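Long-range contacts in fiber protein (Raptor siadenovirus a, PDB 5FJL), which forms the trimeric adenovirus fibre, whose head domain, the part described here, probably attaches the virion to a host-cell receptor: residues 98-104 with 144-150; 108-112 with 135-139. All blocks are in the same frame, centred on the assembly; numbering follows the deposited sequence.

Contact 1: residues 98-104 with 144-150; sequences DELLIPL and PFLVVLR
Pro103 and the ring of Phe145 cross at a slant: CE2 of the ring lies 3.7 Å from Pro103 CB, while CD2, one carbon back, comes to 4.0 Å from Leu101 CB. The ring is brought over the neighbouring strand because CG of Phe145 stands beside its own backbone N (chi1 -81°). On the same face Leu101 and Val147 run alongside each other, with Leu101 CD2 3.8 Å from Val147 CG2 in one of the two Leu101 conformers. These residues belong to antiparallel strands 99-103 and 144-149 of the beta-sandwich head, and this face turns to a second subunit, whose Val74 and Gly77 pack on Phe145 and Leu101. The other face looks into the chain's own core. There Ile102 and Leu146 point the same way, Ile102 CD1 reaching Leu146 CD2 at 4.0 Å, and Phe86 packs against both. Leu100 and Val148 form a hydrogen-bonded pair, Leu100 N donating to Val148 O (2.8 Å) and Val148 N to Leu100 O. At the end of the pairing Arg150 N gives a nearly straight bond to Asp98 O (2.9 Å, 176°), whereas the guanidinium turns to a salt bridge with Glu130 and a cation-pi contact with Phe121.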
loop_
_atom_site.group_PDB
_atom_site.type_symbol
_atom_site.label_atom_id
_atom_site.label_comp_id
_atom_site.label_asym_id
_atom_site.label_seq_id
_atom_site.Cartn_x
_atom_site.Cartn_y
_atom_site.Cartn_z
ATOM N N ASP A 98 -17.822 -1.803 -5.549
ATOM C CA ASP A 98 -16.558 -1.168 -5.110
ATOM C C ASP A 98 -16.280 -1.285 -3.593
ATOM O O ASP A 98 -15.233 -0.837 -3.088
ATOM C CB ASP A 98 -16.468 0.272 -5.620
ATOM C CG ASP A 98 -17.483 1.184 -5.012
ATOM O OD1 ASP A 98 -18.064 0.915 -3.965
ATOM O OD2 ASP A 98 -17.699 2.256 -5.641
ATOM N N GLU A 99 -17.187 -1.939 -2.866
ATOM C CA GLU A 99 -17.027 -2.282 -1.469
ATOM C C GLU A 99 -17.538 -3.702 -1.349
ATOM O O GLU A 99 -18.693 -3.970 -1.732
ATOM C CB GLU A 99 -17.904 -1.434 -0.527
ATOM C CG GLU A 99 -17.711 0.046 -0.434
ATOM C CD GLU A 99 -18.890 0.752 0.286
ATOM O OE1 GLU A 99 -19.949 0.135 0.583
ATOM O OE2 GLU A 99 -18.737 1.947 0.564
ATOM N N LEU A 100 -16.733 -4.594 -0.790
ATOM C CA LEU A 100 -17.120 -5.994 -0.648
ATOM C C LEU A 100 -16.923 -6.425 0.787
ATOM O O LEU A 100 -15.956 -6.039 1.451
ATOM C CB LEU A 100 -16.230 -6.840 -1.563
ATOM C CG LEU A 100 -16.273 -6.528 -3.046
ATOM C CD1 LEU A 100 -15.182 -7.304 -3.749
ATOM C CD2 LEU A 100 -17.627 -6.927 -3.592
ATOM N N LEU A 101 -17.825 -7.284 1.276
ATOM C CA LEU A 101 -17.828 -7.762 2.652
ATOM C C LEU A 101 -17.756 -9.276 2.690
ATOM O O LEU A 101 -18.560 -9.934 2.051
ATOM C CB LEU A 101 -19.117 -7.330 3.371
ATOM C CG LEU A 101 -19.370 -5.832 3.486
ATOM C CD1 LEU A 101 -20.566 -5.572 4.391
ATOM C CD2 LEU A 101 -18.195 -5.072 4.033
ATOM N N ILE A 102 -16.809 -9.814 3.439
ATOM C CA ILE A 102 -16.662 -11.261 3.606
ATOM C C ILE A 102 -16.887 -11.557 5.083
ATOM O O ILE A 102 -16.015 -11.321 5.905
ATOM C CB ILE A 102 -15.240 -11.707 3.163
ATOM C CG1 ILE A 102 -14.979 -11.335 1.694
ATOM C CG2 ILE A 102 -15.076 -13.206 3.393
ATOM C CD1 ILE A 102 -13.513 -11.419 1.271
ATOM N N PRO A 103 -18.066 -12.119 5.432
ATOM C CA PRO A 103 -18.303 -12.431 6.836
ATOM C C PRO A 103 -17.556 -13.699 7.242
ATOM O O PRO A 103 -17.516 -14.658 6.445
ATOM C CB PRO A 103 -19.838 -12.664 6.876
ATOM C CG PRO A 103 -20.159 -13.077 5.527
ATOM C CD PRO A 103 -19.249 -12.300 4.598
ATOM N N LEU A 104 -16.969 -13.692 8.413
ATOM C CA LEU A 104 -16.122 -14.785 8.879
ATOM C C LEU A 104 -16.683 -15.374 10.168
ATOM O O LEU A 104 -17.520 -14.752 10.841
ATOM C CB LEU A 104 -14.700 -14.268 9.080
ATOM C CG LEU A 104 -14.027 -13.707 7.806
ATOM C CD1 LEU A 104 -12.769 -12.973 8.196
ATOM C CD2 LEU A 104 -13.756 -14.778 6.785
ATOM N N PRO A 144 -16.885 -11.083 12.843
ATOM C CA PRO A 144 -15.656 -10.689 12.095
ATOM C C PRO A 144 -15.937 -10.575 10.604
ATOM O O PRO A 144 -16.634 -11.413 10.015
ATOM C CB PRO A 144 -14.662 -11.829 12.372
ATOM C CG PRO A 144 -15.491 -12.965 12.855
ATOM C CD PRO A 144 -16.822 -12.487 13.286
ATOM N N PHE A 145 -15.369 -9.530 9.985
ATOM C CA PHE A 145 -15.436 -9.339 8.552
ATOM C C PHE A 145 -14.053 -9.039 7.976
ATOM O O PHE A 145 -13.210 -8.433 8.643
ATOM C CB PHE A 145 -16.299 -8.128 8.198
ATOM C CG PHE A 145 -17.779 -8.402 8.219
ATOM C CD1 PHE A 145 -18.465 -8.297 9.396
ATOM C CD2 PHE A 145 -18.461 -8.731 7.069
ATOM C CE1 PHE A 145 -19.842 -8.535 9.416
ATOM C CE2 PHE A 145 -19.824 -8.971 7.073
ATOM C CZ PHE A 145 -20.499 -8.865 8.260
ATOM N N LEU A 146 -13.868 -9.486 6.751
ATOM C CA LEU A 146 -12.813 -8.933 5.867
ATOM C C LEU A 146 -13.483 -8.059 4.837
ATOM O O LEU A 146 -14.410 -8.486 4.146
ATOM C CB LEU A 146 -12.053 -10.077 5.196
ATOM C CG LEU A 146 -10.947 -9.662 4.197
ATOM C CD1 LEU A 146 -9.914 -8.741 4.830
ATOM C CD2 LEU A 146 -10.257 -10.890 3.600
ATOM N N VAL A 147 -13.053 -6.807 4.739
ATOM C CA VAL A 147 -13.644 -5.830 3.845
ATOM C C VAL A 147 -12.647 -5.533 2.745
ATOM O O VAL A 147 -11.450 -5.381 3.043
ATOM C CB VAL A 147 -13.954 -4.526 4.601
ATOM C CG1 VAL A 147 -14.532 -3.469 3.669
ATOM C CG2 VAL A 147 -14.880 -4.825 5.789
ATOM N N VAL A 148 -13.130 -5.484 1.507
ATOM C CA VAL A 148 -12.270 -5.193 0.359
ATOM C C VAL A 148 -12.819 -3.957 -0.308
ATOM O O VAL A 148 -14.012 -3.902 -0.639
ATOM C CB VAL A 148 -12.242 -6.346 -0.643
ATOM C CG1 VAL A 148 -11.280 -6.080 -1.797
ATOM C CG2 VAL A 148 -11.875 -7.662 0.038
ATOM N N LEU A 149 -11.960 -2.955 -0.513
ATOM C CA LEU A 149 -12.353 -1.725 -1.196
ATOM C C LEU A 149 -11.682 -1.642 -2.538
ATOM O O LEU A 149 -10.481 -1.872 -2.659
ATOM C CB LEU A 149 -11.985 -0.499 -0.395
ATOM C CG LEU A 149 -12.526 -0.414 1.020
ATOM C CD1 LEU A 149 -12.125 0.936 1.617
ATOM C CD2 LEU A 149 -14.037 -0.500 1.031
ATOM N N ARG A 150 -12.443 -1.343 -3.578
ATOM C CA ARG A 150 -11.981 -1.308 -4.947
ATOM C C ARG A 150 -12.249 0.047 -5.566
ATOM O O ARG A 150 -13.026 0.853 -5.014
ATOM C CB ARG A 150 -12.709 -2.367 -5.773
ATOM C CG ARG A 150 -12.543 -3.805 -5.288
ATOM C CD ARG A 150 -13.396 -4.783 -6.074
ATOM N NE ARG A 150 -13.119 -4.658 -7.486
ATOM C CZ ARG A 150 -13.927 -4.142 -8.393
ATOM N NH1 ARG A 150 -15.147 -3.719 -8.074
ATOM N NH2 ARG A 150 -13.519 -4.012 -9.659
#

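Contact 2: residues 108-112 with 135-139; sequences VQLNT and QFLTD
The end of strand 127-138, in the beta-sandwich of the fibre head, is flanked here by an extended piece of the loop between strands 99-103 and 115-122. The two run roughly antiparallel, yet across residues 108-112 and 135-139 side chains and water do most of the bonding. Thr112 grips Phe136 at both backbone polar atoms: its N donates to Phe136 O (2.9 Å), and its OG1 accepts from Phe136 N (3.1 Å). With OG1 placed between the backbone N and carbonyl carbon of Thr112 (chi1 74°), the hydroxyl takes the place that a backbone carbonyl would fill in a regular sheet. Beyond it, the extended Gln135 side chain points its amide at Thr112 O, and NE2 donates within the carbonyl plane, on a lone pair of that oxygen, at 2.9 Å.

Leu110 supplies the apolar part. Its CD2 sits over the centre of the Phe136 ring, 3.6 Å from the centroid and 8° off the normal, a CH-pi contact; Phe169 meets the same ring edge-to-face, which places Phe136 in the hydrophobic interior. Toward the surface, one water accepts from Leu110 N and donates to Thr138 OG1, while another links Asn111 OD1 to Thr138 N. The Asn111 amide is fixed in rotation from its other end, where ND2 donates in its own plane to Gln109 OE1 (3.0 Å). That leaves OD1 facing the strand, where Thr138 OG1 donates to it at 2.7 Å from 26° off the carbonyl plane.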
loop_
_atom_site.group_PDB
_atom_site.type_symbol
_atom_site.label_atom_id
_atom_site.label_comp_id
_atom_site.label_asym_id
_atom_site.label_seq_id
_atom_site.Cartn_x
_atom_site.Cartn_y
_atom_site.Cartn_z
ATOM N N VAL A 108 -11.663 -15.736 17.649
ATOM C CA VAL A 108 -11.201 -14.429 18.129
ATOM C C VAL A 108 -11.407 -13.368 17.066
ATOM O O VAL A 108 -11.472 -13.668 15.893
ATOM C CB VAL A 108 -9.727 -14.469 18.563
ATOM C CG1 VAL A 108 -9.521 -15.491 19.696
ATOM C CG2 VAL A 108 -8.789 -14.733 17.395
ATOM N N GLN A 109 -11.547 -12.122 17.517
ATOM C CA GLN A 109 -11.640 -10.994 16.631
ATOM C C GLN A 109 -10.305 -10.718 15.998
ATOM O O GLN A 109 -9.264 -11.029 16.559
ATOM C CB GLN A 109 -11.990 -9.732 17.419
ATOM C CG GLN A 109 -13.376 -9.697 17.982
ATOM C CD GLN A 109 -13.700 -8.368 18.678
ATOM O OE1 GLN A 109 -13.058 -7.323 18.459
ATOM N NE2 GLN A 109 -14.731 -8.401 19.504
ATOM N N LEU A 110 -10.356 -10.098 14.820
ATOM C CA LEU A 110 -9.158 -9.541 14.200
ATOM C C LEU A 110 -9.532 -8.165 13.677
ATOM O O LEU A 110 -10.421 -8.030 12.866
ATOM C CB LEU A 110 -8.634 -10.452 13.080
ATOM C CG LEU A 110 -7.388 -9.976 12.340
ATOM C CD1 LEU A 110 -6.224 -9.694 13.277
ATOM C CD2 LEU A 110 -6.979 -10.984 11.279
ATOM N N ASN A 111 -8.881 -7.123 14.202
ATOM C CA ASN A 111 -9.192 -5.748 13.842
ATOM C C ASN A 111 -7.905 -5.114 13.368
ATOM O O ASN A 111 -6.938 -5.117 14.119
ATOM C CB ASN A 111 -9.670 -4.996 15.075
ATOM C CG ASN A 111 -10.959 -5.556 15.594
ATOM O OD1 ASN A 111 -11.962 -5.475 14.916
ATOM N ND2 ASN A 111 -10.907 -6.202 16.736
ATOM N N THR A 112 -7.884 -4.653 12.111
ATOM C CA THR A 112 -6.639 -4.091 11.527
ATOM C C THR A 112 -6.901 -2.785 10.828
ATOM O O THR A 112 -8.026 -2.403 10.507
ATOM C CB THR A 112 -6.033 -5.086 10.489
ATOM O OG1 THR A 112 -6.798 -5.085 9.280
ATOM C CG2 THR A 112 -5.910 -6.486 11.072
ATOM N N GLN A 135 -9.202 -4.797 4.798
ATOM C CA GLN A 135 -9.130 -4.489 6.210
ATOM C C GLN A 135 -9.995 -5.463 6.987
ATOM O O GLN A 135 -11.102 -5.741 6.562
ATOM C CB GLN A 135 -9.672 -3.060 6.421
ATOM C CG GLN A 135 -9.583 -2.516 7.792
ATOM C CD GLN A 135 -9.826 -1.016 7.822
ATOM O OE1 GLN A 135 -10.195 -0.402 6.811
ATOM N NE2 GLN A 135 -9.513 -0.434 8.935
ATOM N N PHE A 136 -9.505 -5.955 8.105
ATOM C CA PHE A 136 -10.305 -6.813 9.012
ATOM C C PHE A 136 -10.998 -5.874 10.001
ATOM O O PHE A 136 -10.354 -5.041 10.660
ATOM C CB PHE A 136 -9.426 -7.812 9.733
ATOM C CG PHE A 136 -8.958 -8.949 8.883
ATOM C CD1 PHE A 136 -9.731 -10.094 8.747
ATOM C CD2 PHE A 136 -7.729 -8.893 8.218
ATOM C CE1 PHE A 136 -9.307 -11.164 7.986
ATOM C CE2 PHE A 136 -7.299 -9.950 7.459
ATOM C CZ PHE A 136 -8.064 -11.099 7.346
ATOM N N LEU A 137 -12.300 -6.055 10.137
ATOM C CA LEU A 137 -13.142 -5.225 11.030
ATOM C C LEU A 137 -14.078 -6.156 11.799
ATOM O O LEU A 137 -14.354 -7.255 11.361
ATOM C CB LEU A 137 -13.955 -4.239 10.219
ATOM C CG LEU A 137 -13.211 -3.158 9.445
ATOM C CD1 LEU A 137 -14.204 -2.356 8.615
ATOM C CD2 LEU A 137 -12.432 -2.240 10.375
ATOM N N THR A 138 -14.533 -5.718 12.957
ATOM C CA THR A 138 -15.548 -6.461 13.719
ATOM C C THR A 138 -16.801 -5.624 13.748
ATOM O O THR A 138 -16.771 -4.445 14.067
ATOM C CB THR A 138 -15.087 -6.710 15.138
ATOM O OG1 THR A 138 -13.836 -7.356 15.132
ATOM C CG2 THR A 138 -16.073 -7.597 15.919
ATOM N N ASP A 139 -17.917 -6.261 13.413
ATOM C CA ASP A 139 -19.248 -5.635 13.418
ATOM C C ASP A 139 -19.605 -5.270 14.860
ATOM O O ASP A 139 -19.105 -5.885 15.803
ATOM C CB ASP A 139 -20.226 -6.656 12.825
ATOM C CG ASP A 139 -21.577 -6.075 12.390
ATOM O OD1 ASP A 139 -22.245 -5.363 13.193
ATOM O OD2 ASP A 139 -22.002 -6.352 11.255
HETATM O O HOH W 1 -12.250 -9.589 11.415
HETATM O O HOH W 2 -13.054 -9.642 14.022
HETATM O O HOH W 3 -13.154 -3.282 13.959
#

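Overall arrangement
The centres of contacts 1 and 2 lie 11 Å apart, and neighbouring strands 127-138 and 144-149 carry one segment of each. Along the chain the order is 98-104, 108-112, 135-139, 144-150, so both segments of contact 2 fall between those of contact 1. Across the sheet, strand 99-103 pairs with 144-149, which pairs with 127-138, and the loop segment 108-112 flanks the latter. Probable backbone hydrogen bonds from Phe145 N to Leu137 O and from Val147 N to Gln135 O join the two contacts directly. Both also touch a second subunit, so this part of the sheet contributes to the trimer interface as well as to the monomer's core.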